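Local coordinates for protein globin (Chloroflexus aurantiacus, PDB 5D1V) that binds heme as a group II truncated hemoglobin and probably binds and carries oxygen, at residues H47-L50 with F51-Y55; R60-S63 with E64-H68; E13-F16 with R17-D21. All coordinates share one frame; numbering follows the deposited sequence.

Interaction 1 of 3, residues H47-L50 with F51-Y55; sequences HQRL and FLMQY. With HEM (protoporphyrin IX containing Fe), chain C.
F51 N and H47 O open a ladder of four i to i+4 hydrogen bonds that joins 47-50 to 51-54 in the last turns of helix 42-55, and Y55 N to F51 O adds a fifth. The bond from M53 N to R49 O is 2.9 Å long and has an N-H...O angle of 166°, as expected of regular alpha-helix. R49 and M53, one turn apart, send their side chains the same way. R49 runs out extended (chi1 -179°) and turns at chi3, bringing NH1 to 3.6 Å from M53 SD, the sulfur lying oblique to the guanidinium. E13 of helix 13-28 offers that guanidinium a long, weak ion pair. L50 CD2 also packs on this sulfur, 4.1 Å from M53 SD. F51 turns instead to the heme: its CB lies 3.4 Å from the methyl CMA of HEM, and Y55 CB lies over one face of its ring, toward the rim. Q48 CA, 3.9 Å from CMA, shares that methyl. H47 reaches the propionate side, with CB 3.9 Å from HEM O2A; it is the predicted distal residue, but its ring lies far from the iron, which carries water 1. H47, Q48 and F51 thus form one wall of the globin heme pocket.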
loop_
_atom_site.group_PDB
_atom_site.type_symbol
_atom_site.label_atom_id
_atom_site.label_comp_id
_atom_site.label_asym_id
_atom_site.label_seq_id
_atom_site.Cartn_x
_atom_site.Cartn_y
_atom_site.Cartn_z
ATOM N N HIS A 47 -15.033 -8.840 19.135
ATOM C CA HIS A 47 -13.889 -9.656 19.530
ATOM C C HIS A 47 -12.632 -9.084 18.918
ATOM O O HIS A 47 -11.597 -8.998 19.590
ATOM C CB HIS A 47 -14.070 -11.127 19.114
ATOM C CG HIS A 47 -15.150 -11.819 19.876
ATOM N ND1 HIS A 47 -15.842 -12.905 19.381
ATOM C CD2 HIS A 47 -15.670 -11.566 21.099
ATOM C CE1 HIS A 47 -16.739 -13.286 20.268
ATOM N NE2 HIS A 47 -16.652 -12.495 21.322
ATOM N N GLN A 48 -12.700 -8.660 17.659
ATOM C CA GLN A 48 -11.500 -8.120 17.050
ATOM C C GLN A 48 -11.085 -6.803 17.733
ATOM O O GLN A 48 -9.894 -6.587 17.996
ATOM C CB GLN A 48 -11.687 -7.883 15.570
ATOM C CG GLN A 48 -10.334 -7.560 14.916
ATOM C CD GLN A 48 -10.479 -7.008 13.554
ATOM O OE1 GLN A 48 -11.243 -6.070 13.341
ATOM N NE2 GLN A 48 -9.747 -7.581 12.602
ATOM N N ARG A 49 -12.045 -5.913 17.989
ATOM C CA ARG A 49 -11.756 -4.665 18.701
ATOM C C ARG A 49 -11.092 -4.941 20.050
ATOM O O ARG A 49 -10.059 -4.342 20.354
ATOM C CB ARG A 49 -13.008 -3.819 18.916
ATOM C CG ARG A 49 -12.710 -2.495 19.645
ATOM C CD ARG A 49 -13.929 -1.647 19.851
ATOM N NE ARG A 49 -15.086 -2.429 20.289
ATOM C CZ ARG A 49 -15.449 -2.627 21.551
ATOM N NH1 ARG A 49 -14.773 -2.083 22.568
ATOM N NH2 ARG A 49 -16.514 -3.369 21.793
ATOM N N LEU A 50 -11.659 -5.863 20.839
ATOM C CA LEU A 50 -11.119 -6.142 22.164
ATOM C C LEU A 50 -9.704 -6.718 22.063
ATOM O O LEU A 50 -8.831 -6.385 22.871
ATOM C CB LEU A 50 -12.015 -7.098 22.927
ATOM C CG LEU A 50 -13.419 -6.531 23.200
ATOM C CD1 LEU A 50 -14.283 -7.584 23.883
ATOM C CD2 LEU A 50 -13.404 -5.254 24.021
ATOM N N PHE A 51 -9.468 -7.555 21.059
ATOM C CA PHE A 51 -8.139 -8.094 20.854
ATOM C C PHE A 51 -7.133 -6.979 20.590
ATOM O O PHE A 51 -6.073 -6.940 21.209
ATOM C CB PHE A 51 -8.064 -9.071 19.685
ATOM C CG PHE A 51 -6.647 -9.407 19.336
ATOM C CD1 PHE A 51 -5.873 -10.178 20.196
ATOM C CD2 PHE A 51 -6.036 -8.841 18.224
ATOM C CE1 PHE A 51 -4.538 -10.443 19.913
ATOM C CE2 PHE A 51 -4.709 -9.084 17.929
ATOM C CZ PHE A 51 -3.943 -9.894 18.782
ATOM N N LEU A 52 -7.453 -6.089 19.652
ATOM C CA LEU A 52 -6.527 -5.022 19.322
ATOM C C LEU A 52 -6.252 -4.163 20.552
ATOM O O LEU A 52 -5.101 -3.800 20.840
ATOM C CB LEU A 52 -7.066 -4.168 18.181
ATOM C CG LEU A 52 -7.192 -4.927 16.854
ATOM C CD1 LEU A 52 -7.959 -4.081 15.822
ATOM C CD2 LEU A 52 -5.832 -5.347 16.314
ATOM N N MET A 53 -7.311 -3.847 21.281
ATOM C CA MET A 53 -7.171 -3.038 22.490
ATOM C C MET A 53 -6.189 -3.679 23.464
ATOM O O MET A 53 -5.307 -3.018 24.023
ATOM C CB MET A 53 -8.536 -2.852 23.176
ATOM C CG MET A 53 -9.470 -1.941 22.393
ATOM S SD MET A 53 -11.155 -1.972 23.024
ATOM C CE MET A 53 -10.884 -1.517 24.716
ATOM N N GLN A 54 -6.344 -4.974 23.663
ATOM C CA GLN A 54 -5.489 -5.723 24.576
ATOM C C GLN A 54 -4.060 -5.836 24.082
ATOM O O GLN A 54 -3.122 -5.619 24.836
ATOM C CB GLN A 54 -6.058 -7.114 24.788
ATOM C CG GLN A 54 -5.232 -7.989 25.723
ATOM C CD GLN A 54 -5.900 -9.329 25.948
ATOM O OE1 GLN A 54 -6.909 -9.422 26.643
ATOM N NE2 GLN A 54 -5.353 -10.370 25.324
ATOM N N TYR A 55 -3.902 -6.175 22.808
ATOM C CA TYR A 55 -2.569 -6.399 22.256
ATOM C C TYR A 55 -1.698 -5.155 22.404
ATOM O O TYR A 55 -0.521 -5.244 22.781
ATOM C CB TYR A 55 -2.639 -6.823 20.788
ATOM C CG TYR A 55 -1.257 -7.165 20.249
ATOM C CD1 TYR A 55 -0.712 -8.433 20.446
ATOM C CD2 TYR A 55 -0.475 -6.207 19.611
ATOM C CE1 TYR A 55 0.561 -8.736 19.995
ATOM C CE2 TYR A 55 0.811 -6.514 19.157
ATOM C CZ TYR A 55 1.311 -7.780 19.354
ATOM O OH TYR A 55 2.575 -8.108 18.926
HETATM C CHA HEM C . -11.465 -13.327 13.419
HETATM C CHB HEM C . -7.430 -10.718 14.132
HETATM C CHC HEM C . -6.001 -11.761 9.585
HETATM C CHD HEM C . -10.513 -13.296 8.685
HETATM C C1A HEM C . -10.485 -12.580 14.020
HETATM C C2A HEM C . -10.414 -12.243 15.432
HETATM C C3A HEM C . -9.294 -11.532 15.627
HETATM C C4A HEM C . -8.617 -11.397 14.339
HETATM C CMA HEM C . -8.711 -10.895 16.925
HETATM C CAA HEM C . -11.462 -12.674 16.483
HETATM C CBA HEM C . -10.851 -13.857 17.251
HETATM C CGA HEM C . -11.914 -14.439 18.166
HETATM O O1A HEM C . -12.896 -15.036 17.665
HETATM O O2A HEM C . -11.781 -14.324 19.402
HETATM C C1B HEM C . -6.679 -10.785 12.966
HETATM C C2B HEM C . -5.354 -10.242 12.763
HETATM C C3B HEM C . -4.977 -10.560 11.504
HETATM C C4B HEM C . -6.042 -11.271 10.876
HETATM C CMB HEM C . -4.561 -9.452 13.833
HETATM C CAB HEM C . -3.686 -10.246 10.719
HETATM C CBB HEM C . -2.873 -9.292 11.177
HETATM C C1C HEM C . -7.098 -12.247 8.917
HETATM C C2C HEM C . -7.172 -12.585 7.504
HETATM C C3C HEM C . -8.442 -13.017 7.293
HETATM C C4C HEM C . -9.193 -12.938 8.522
HETATM C CMC HEM C . -5.973 -12.485 6.516
HETATM C CAC HEM C . -9.076 -13.449 5.971
HETATM C CBC HEM C . -8.550 -12.879 4.892
HETATM C C1D HEM C . -11.152 -13.503 9.887
HETATM C C2D HEM C . -12.462 -14.113 10.089
HETATM C C3D HEM C . -12.712 -14.130 11.412
HETATM C C4D HEM C . -11.574 -13.522 12.074
HETATM C CMD HEM C . -13.360 -14.655 8.966
HETATM C CAD HEM C . -13.957 -14.671 12.131
HETATM C CBD HEM C . -14.896 -13.498 12.373
HETATM C CGD HEM C . -16.131 -13.917 13.113
HETATM O O1D HEM C . -17.103 -13.120 13.101
HETATM O O2D HEM C . -16.149 -15.039 13.691
HETATM N NA HEM C . -9.361 -12.059 13.392
HETATM N NB HEM C . -7.063 -11.411 11.799
HETATM N NC HEM C . -8.328 -12.506 9.493
HETATM N ND HEM C . -10.657 -13.168 11.120
HETATM FE FE HEM C . -8.871 -12.262 11.415
HETATM O O HOH W 1 -9.857 -10.378 11.034
#

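Interaction 2 of 3, residues R60-S63 with E64-H68; sequences RTYS and ERRGH. With HEM (protoporphyrin IX containing Fe), chain C.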
loop_
_atom_site.group_PDB
_atom_site.type_symbol
_atom_site.label_atom_id
_atom_site.label_comp_id
_atom_site.label_asym_id
_atom_site.label_seq_id
_atom_site.Cartn_x
_atom_site.Cartn_y
_atom_site.Cartn_z
ATOM N N ARG A 60 -7.695 -5.971 29.407
ATOM C CA ARG A 60 -7.573 -7.406 29.143
ATOM C C ARG A 60 -8.930 -8.048 28.956
ATOM O O ARG A 60 -9.109 -9.240 29.231
ATOM C CB ARG A 60 -6.878 -8.123 30.287
ATOM C CG ARG A 60 -5.632 -7.469 30.814
ATOM C CD ARG A 60 -4.476 -7.671 29.913
ATOM N NE ARG A 60 -4.278 -9.075 29.575
ATOM C CZ ARG A 60 -3.370 -9.500 28.704
ATOM N NH1 ARG A 60 -2.558 -8.632 28.113
ATOM N NH2 ARG A 60 -3.276 -10.788 28.430
ATOM N N THR A 61 -9.898 -7.257 28.513
ATOM C CA THR A 61 -11.257 -7.757 28.344
ATOM C C THR A 61 -11.308 -8.930 27.342
ATOM O O THR A 61 -12.048 -9.905 27.522
ATOM C CB THR A 61 -12.184 -6.619 27.886
ATOM O OG1 THR A 61 -11.983 -5.494 28.743
ATOM C CG2 THR A 61 -13.626 -7.018 27.949
ATOM N N TYR A 62 -10.488 -8.855 26.299
ATOM C CA TYR A 62 -10.458 -9.918 25.322
ATOM C C TYR A 62 -10.210 -11.273 26.005
ATOM O O TYR A 62 -10.957 -12.242 25.789
ATOM C CB TYR A 62 -9.382 -9.678 24.248
ATOM C CG TYR A 62 -9.365 -10.818 23.259
ATOM C CD1 TYR A 62 -10.240 -10.857 22.179
ATOM C CD2 TYR A 62 -8.495 -11.879 23.432
ATOM C CE1 TYR A 62 -10.233 -11.916 21.312
ATOM C CE2 TYR A 62 -8.474 -12.930 22.566
ATOM C CZ TYR A 62 -9.346 -12.961 21.520
ATOM O OH TYR A 62 -9.319 -14.051 20.672
ATOM N N SER A 63 -9.132 -11.340 26.781
ATOM C CA SER A 63 -8.751 -12.572 27.477
ATOM C C SER A 63 -9.847 -13.065 28.423
ATOM O O SER A 63 -10.037 -14.274 28.585
ATOM C CB SER A 63 -7.450 -12.364 28.265
ATOM O OG SER A 63 -7.669 -11.611 29.454
ATOM N N GLU A 64 -10.556 -12.140 29.061
ATOM C CA GLU A 64 -11.629 -12.502 29.970
ATOM C C GLU A 64 -12.764 -13.171 29.217
ATOM O O GLU A 64 -13.455 -14.046 29.765
ATOM C CB GLU A 64 -12.124 -11.259 30.716
ATOM C CG GLU A 64 -11.132 -10.768 31.755
ATOM C CD GLU A 64 -11.358 -9.322 32.162
ATOM O OE1 GLU A 64 -12.413 -8.757 31.796
ATOM O OE2 GLU A 64 -10.460 -8.757 32.832
ATOM N N ARG A 65 -12.947 -12.792 27.957
ATOM C CA ARG A 65 -14.065 -13.311 27.152
ATOM C C ARG A 65 -13.670 -14.481 26.273
ATOM O O ARG A 65 -14.487 -15.367 26.014
ATOM C CB ARG A 65 -14.653 -12.206 26.255
ATOM C CG ARG A 65 -15.409 -11.158 26.959
ATOM C CD ARG A 65 -16.686 -10.756 26.189
ATOM N NE ARG A 65 -16.918 -9.315 26.214
ATOM C CZ ARG A 65 -17.194 -8.612 27.309
ATOM N NH1 ARG A 65 -17.282 -9.207 28.493
ATOM N NH2 ARG A 65 -17.377 -7.301 27.218
ATOM N N ARG A 66 -12.425 -14.482 25.794
ATOM C CA ARG A 66 -12.007 -15.419 24.773
ATOM C C ARG A 66 -10.788 -16.263 25.112
ATOM O O ARG A 66 -10.435 -17.162 24.351
ATOM C CB ARG A 66 -11.710 -14.658 23.479
ATOM C CG ARG A 66 -12.886 -13.847 22.959
ATOM C CD ARG A 66 -14.026 -14.687 22.498
ATOM N NE ARG A 66 -13.799 -15.284 21.178
ATOM C CZ ARG A 66 -14.583 -16.213 20.632
ATOM N NH1 ARG A 66 -15.653 -16.690 21.287
ATOM N NH2 ARG A 66 -14.294 -16.680 19.427
ATOM N N GLY A 67 -10.136 -15.984 26.229
ATOM C CA GLY A 67 -8.931 -16.717 26.604
ATOM C C GLY A 67 -7.766 -16.223 25.771
ATOM O O GLY A 67 -7.793 -15.098 25.305
ATOM N N HIS A 68 -6.778 -17.067 25.524
ATOM C CA HIS A 68 -5.620 -16.664 24.738
ATOM C C HIS A 68 -6.057 -16.423 23.294
ATOM O O HIS A 68 -6.948 -17.112 22.787
ATOM C CB HIS A 68 -4.529 -17.730 24.814
ATOM C CG HIS A 68 -3.205 -17.295 24.259
ATOM N ND1 HIS A 68 -2.934 -17.265 22.908
ATOM C CD2 HIS A 68 -2.063 -16.918 24.885
ATOM C CE1 HIS A 68 -1.681 -16.872 22.725
ATOM N NE2 HIS A 68 -1.130 -16.675 23.908
HETATM C CHA HEM C . -11.465 -13.327 13.419
HETATM C CHB HEM C . -7.430 -10.718 14.132
HETATM C CHC HEM C . -6.001 -11.761 9.585
HETATM C CHD HEM C . -10.513 -13.296 8.685
HETATM C C1A HEM C . -10.485 -12.580 14.020
HETATM C C2A HEM C . -10.414 -12.243 15.432
HETATM C C3A HEM C . -9.294 -11.532 15.627
HETATM C C4A HEM C . -8.617 -11.397 14.339
HETATM C CMA HEM C . -8.711 -10.895 16.925
HETATM C CAA HEM C . -11.462 -12.674 16.483
HETATM C CBA HEM C . -10.851 -13.857 17.251
HETATM C CGA HEM C . -11.914 -14.439 18.166
HETATM O O1A HEM C . -12.896 -15.036 17.665
HETATM O O2A HEM C . -11.781 -14.324 19.402
HETATM C C1B HEM C . -6.679 -10.785 12.966
HETATM C C2B HEM C . -5.354 -10.242 12.763
HETATM C C3B HEM C . -4.977 -10.560 11.504
HETATM C C4B HEM C . -6.042 -11.271 10.876
HETATM C CMB HEM C . -4.561 -9.452 13.833
HETATM C CAB HEM C . -3.686 -10.246 10.719
HETATM C CBB HEM C . -2.873 -9.292 11.177
HETATM C C1C HEM C . -7.098 -12.247 8.917
HETATM C C2C HEM C . -7.172 -12.585 7.504
HETATM C C3C HEM C . -8.442 -13.017 7.293
HETATM C C4C HEM C . -9.193 -12.938 8.522
HETATM C CMC HEM C . -5.973 -12.485 6.516
HETATM C CAC HEM C . -9.076 -13.449 5.971
HETATM C CBC HEM C . -8.550 -12.879 4.892
HETATM C C1D HEM C . -11.152 -13.503 9.887
HETATM C C2D HEM C . -12.462 -14.113 10.089
HETATM C C3D HEM C . -12.712 -14.130 11.412
HETATM C C4D HEM C . -11.574 -13.522 12.074
HETATM C CMD HEM C . -13.360 -14.655 8.966
HETATM C CAD HEM C . -13.957 -14.671 12.131
HETATM C CBD HEM C . -14.896 -13.498 12.373
HETATM C CGD HEM C . -16.131 -13.917 13.113
HETATM O O1D HEM C . -17.103 -13.120 13.101
HETATM O O2D HEM C . -16.149 -15.039 13.691
HETATM N NA HEM C . -9.361 -12.059 13.392
HETATM N NB HEM C . -7.063 -11.411 11.799
HETATM N NC HEM C . -8.328 -12.506 9.493
HETATM N ND HEM C . -10.657 -13.168 11.120
HETATM FE FE HEM C . -8.871 -12.262 11.415
HETATM O O HOH W 2 -12.556 -5.439 31.287
HETATM O O HOH W 1 -9.857 -10.378 11.034
#
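E64 N bonds to R60 O (3.2 Å) in the first turn of helix 61-66, a short helix of the globin fold whose Y62 and R66 bind a heme propionate. R60 occupies the N-cap position, and its carbonyl oxygen also accepts from S63 OG, so two donors of the first turn converge on it. E64 meets T61 indirectly through water 2, which bonds to T61 OG1 and only weakly to E64 OE1. R65 lies alongside T61, whose CG2 sits over one face of the guanidinium, 3.8 Å from NH2. R65 N is shared between T61 O and Y62 O, a bifurcation near the helix end. R66 N follows with a 2.7 Å bond to Y62 O, and its CB rests over the Y62 ring in a CH-pi contact, 3.8 Å from the centroid and 22° off the normal. Bends at chi2 and chi3 then carry the guanidinium past the ring, the two planes 79° apart, to present its edge to the carboxylate: NE to HEM O2A at 2.9 Å and NH2 to HEM O1A. A phenylalanine in place of Y62 would probably leave O2A held by R66 alone among these residues and the propionate freer to turn. G67, the first residue past the helix, has positive phi (77°), which favours glycine, and donates N to S63 O from above the carbonyl plane. Its own oxygen takes a CA-H...O contact from S63 CA. The Y62 hydroxyl completes the propionate's grip, giving its proton to HEM O2A across 2.8 Å from OH.

Interaction 3 of 3, residues E13-F16 with R17-D21; sequences EATF and RRIVD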
loop_
_atom_site.group_PDB
_atom_site.type_symbol
_atom_site.label_atom_id
_atom_site.label_comp_id
_atom_site.label_asym_id
_atom_site.label_seq_id
_atom_site.Cartn_x
_atom_site.Cartn_y
_atom_site.Cartn_z
ATOM N N GLU A 13 -9.622 3.325 23.781
ATOM C CA GLU A 13 -10.780 2.553 23.280
ATOM C C GLU A 13 -11.492 3.241 22.132
ATOM O O GLU A 13 -11.865 2.629 21.127
ATOM C CB GLU A 13 -11.778 2.321 24.422
ATOM C CG GLU A 13 -13.009 1.526 24.009
ATOM C CD GLU A 13 -13.876 1.104 25.176
ATOM O OE1 GLU A 13 -13.728 1.678 26.265
ATOM O OE2 GLU A 13 -14.708 0.187 24.995
ATOM N N ALA A 14 -11.720 4.528 22.306
ATOM C CA ALA A 14 -12.430 5.299 21.308
ATOM C C ALA A 14 -11.759 5.197 19.933
ATOM O O ALA A 14 -12.427 5.087 18.912
ATOM C CB ALA A 14 -12.528 6.722 21.750
ATOM N N THR A 15 -10.435 5.179 19.906
ATOM C CA THR A 15 -9.697 5.105 18.642
ATOM C C THR A 15 -9.846 3.727 18.018
ATOM O O THR A 15 -10.048 3.595 16.819
ATOM C CB THR A 15 -8.239 5.458 18.871
ATOM O OG1 THR A 15 -8.182 6.780 19.435
ATOM C CG2 THR A 15 -7.452 5.451 17.575
ATOM N N PHE A 16 -9.776 2.687 18.834
ATOM C CA PHE A 16 -9.950 1.330 18.305
ATOM C C PHE A 16 -11.359 1.116 17.746
ATOM O O PHE A 16 -11.542 0.371 16.770
ATOM C CB PHE A 16 -9.606 0.322 19.389
ATOM C CG PHE A 16 -8.117 0.200 19.604
ATOM C CD1 PHE A 16 -7.345 -0.572 18.763
ATOM C CD2 PHE A 16 -7.504 0.911 20.602
ATOM C CE1 PHE A 16 -5.968 -0.646 18.940
ATOM C CE2 PHE A 16 -6.142 0.849 20.780
ATOM C CZ PHE A 16 -5.374 0.073 19.954
ATOM N N ARG A 17 -12.342 1.804 18.318
ATOM C CA ARG A 17 -13.712 1.688 17.809
ATOM C C ARG A 17 -13.745 2.270 16.393
ATOM O O ARG A 17 -14.317 1.649 15.475
ATOM C CB ARG A 17 -14.717 2.393 18.720
ATOM C CG ARG A 17 -15.079 1.606 19.969
ATOM C CD ARG A 17 -16.190 2.303 20.746
ATOM N NE ARG A 17 -16.472 1.671 22.040
ATOM C CZ ARG A 17 -17.298 0.646 22.215
ATOM N NH1 ARG A 17 -17.943 0.129 21.182
ATOM N NH2 ARG A 17 -17.486 0.130 23.430
ATOM N N ARG A 18 -13.094 3.421 16.207
ATOM C CA ARG A 18 -13.032 4.062 14.878
ATOM C C ARG A 18 -12.312 3.144 13.864
ATOM O O ARG A 18 -12.784 2.974 12.730
ATOM C CB ARG A 18 -12.327 5.427 14.918
ATOM C CG ARG A 18 -13.015 6.468 15.809
ATOM C CD ARG A 18 -12.592 7.901 15.470
ATOM N NE ARG A 18 -11.152 8.102 15.564
ATOM C CZ ARG A 18 -10.502 8.340 16.692
ATOM N NH1 ARG A 18 -11.154 8.412 17.846
ATOM N NH2 ARG A 18 -9.192 8.516 16.664
ATOM N N ILE A 19 -11.179 2.583 14.275
ATOM C CA ILE A 19 -10.394 1.699 13.421
ATOM C C ILE A 19 -11.259 0.531 12.959
ATOM O O ILE A 19 -11.326 0.240 11.777
ATOM C CB ILE A 19 -9.139 1.192 14.158
ATOM C CG1 ILE A 19 -8.126 2.325 14.356
ATOM C CG2 ILE A 19 -8.466 0.098 13.375
ATOM C CD1 ILE A 19 -6.969 1.963 15.294
ATOM N N VAL A 20 -11.906 -0.145 13.900
ATOM C CA VAL A 20 -12.606 -1.401 13.590
ATOM C C VAL A 20 -13.870 -1.108 12.785
ATOM O O VAL A 20 -14.207 -1.879 11.894
ATOM C CB VAL A 20 -12.928 -2.195 14.876
ATOM C CG1 VAL A 20 -13.797 -3.388 14.569
ATOM C CG2 VAL A 20 -11.645 -2.645 15.553
ATOM N N ASP A 21 -14.552 -0.001 13.074
ATOM C CA ASP A 21 -15.714 0.393 12.276
ATOM C C ASP A 21 -15.313 0.548 10.796
ATOM O O ASP A 21 -16.022 0.105 9.896
ATOM C CB ASP A 21 -16.342 1.712 12.758
ATOM C CG ASP A 21 -17.182 1.567 14.034
ATOM O OD1 ASP A 21 -17.365 0.451 14.557
ATOM O OD2 ASP A 21 -17.675 2.606 14.497
#
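E13 and R17 form the salt bridge of this turn, their side chains side by side and pointing the same way. The bond between R17 NH2 and E13 OE2 is 3.2 Å long, and its N-H...O angle of 131° marks it as weak. Carboxylate and guanidinium planes are 25° apart, yet OE2 approaches the guanidinium obliquely. Extension of R17 from CG to NE gives the arginine the reach to meet the glutamate one turn back.

Backbone hydrogen bonds of the i to i+4 kind join 13-16 to 17-20: R17 N to E13 O, R18 N to A14 O, I19 N to T15 O and V20 N to F16 O. The last is 2.9 Å long with an N-H...O angle of 161°, consistent with regular alpha-helix; the V20 side chain also folds against this acceptor, CG2 resting 3.3 Å from F16 O. These residues make the first half of helix 13-28, a long amphipathic helix of the truncated globin fold, its charged residues R17, R18 and D21 exposed, E13 partly so, and T15, F16, I19 and V20 buried.

Packing against a flat group involves R18, which bends back at chi3 so that one guanidinium face lies over T15 CA, 3.7 Å from NH1. T15 CG2 lies 3.6 Å from R18 NH2. The polar ends find stronger partners farther off: T15 OG1 bonds to I10 O, and R18 NH2 to A99 O.

Apolar contacts fill the buried side. I19 CD1 comes 4.3 Å from F16 CD1, meeting the ring obliquely, and also touches T15 CG2. F16 packs on L52 and M109, and I19 on M92 and L96, joining this helix to helices 42-55, 82-98 and 105-119.

Interaction 1 sits between the other two: its centre is 9 Å from that of interaction 2 and 10 Å from that of interaction 3, while interactions 2 and 3 are 18 Å apart, with nearest atoms about 7 Å from each other. Toward interaction 2, Q54 OE1 probably accepts a hydrogen bond from S63 N at 2.9 Å, and H47 O packs 3.5 Å from Y62 CD1. Toward interaction 3, L52 CB lies 3.7 Å from F16 CD1 and R49 CD 3.5 Å from R17 CG. Interactions 1 and 2 both touch the heme, the first at a ring methyl and, through H47, beside the propionate that the second hydrogen-bonds; the V20 side chain of interaction 3 stays about 9 Å from it.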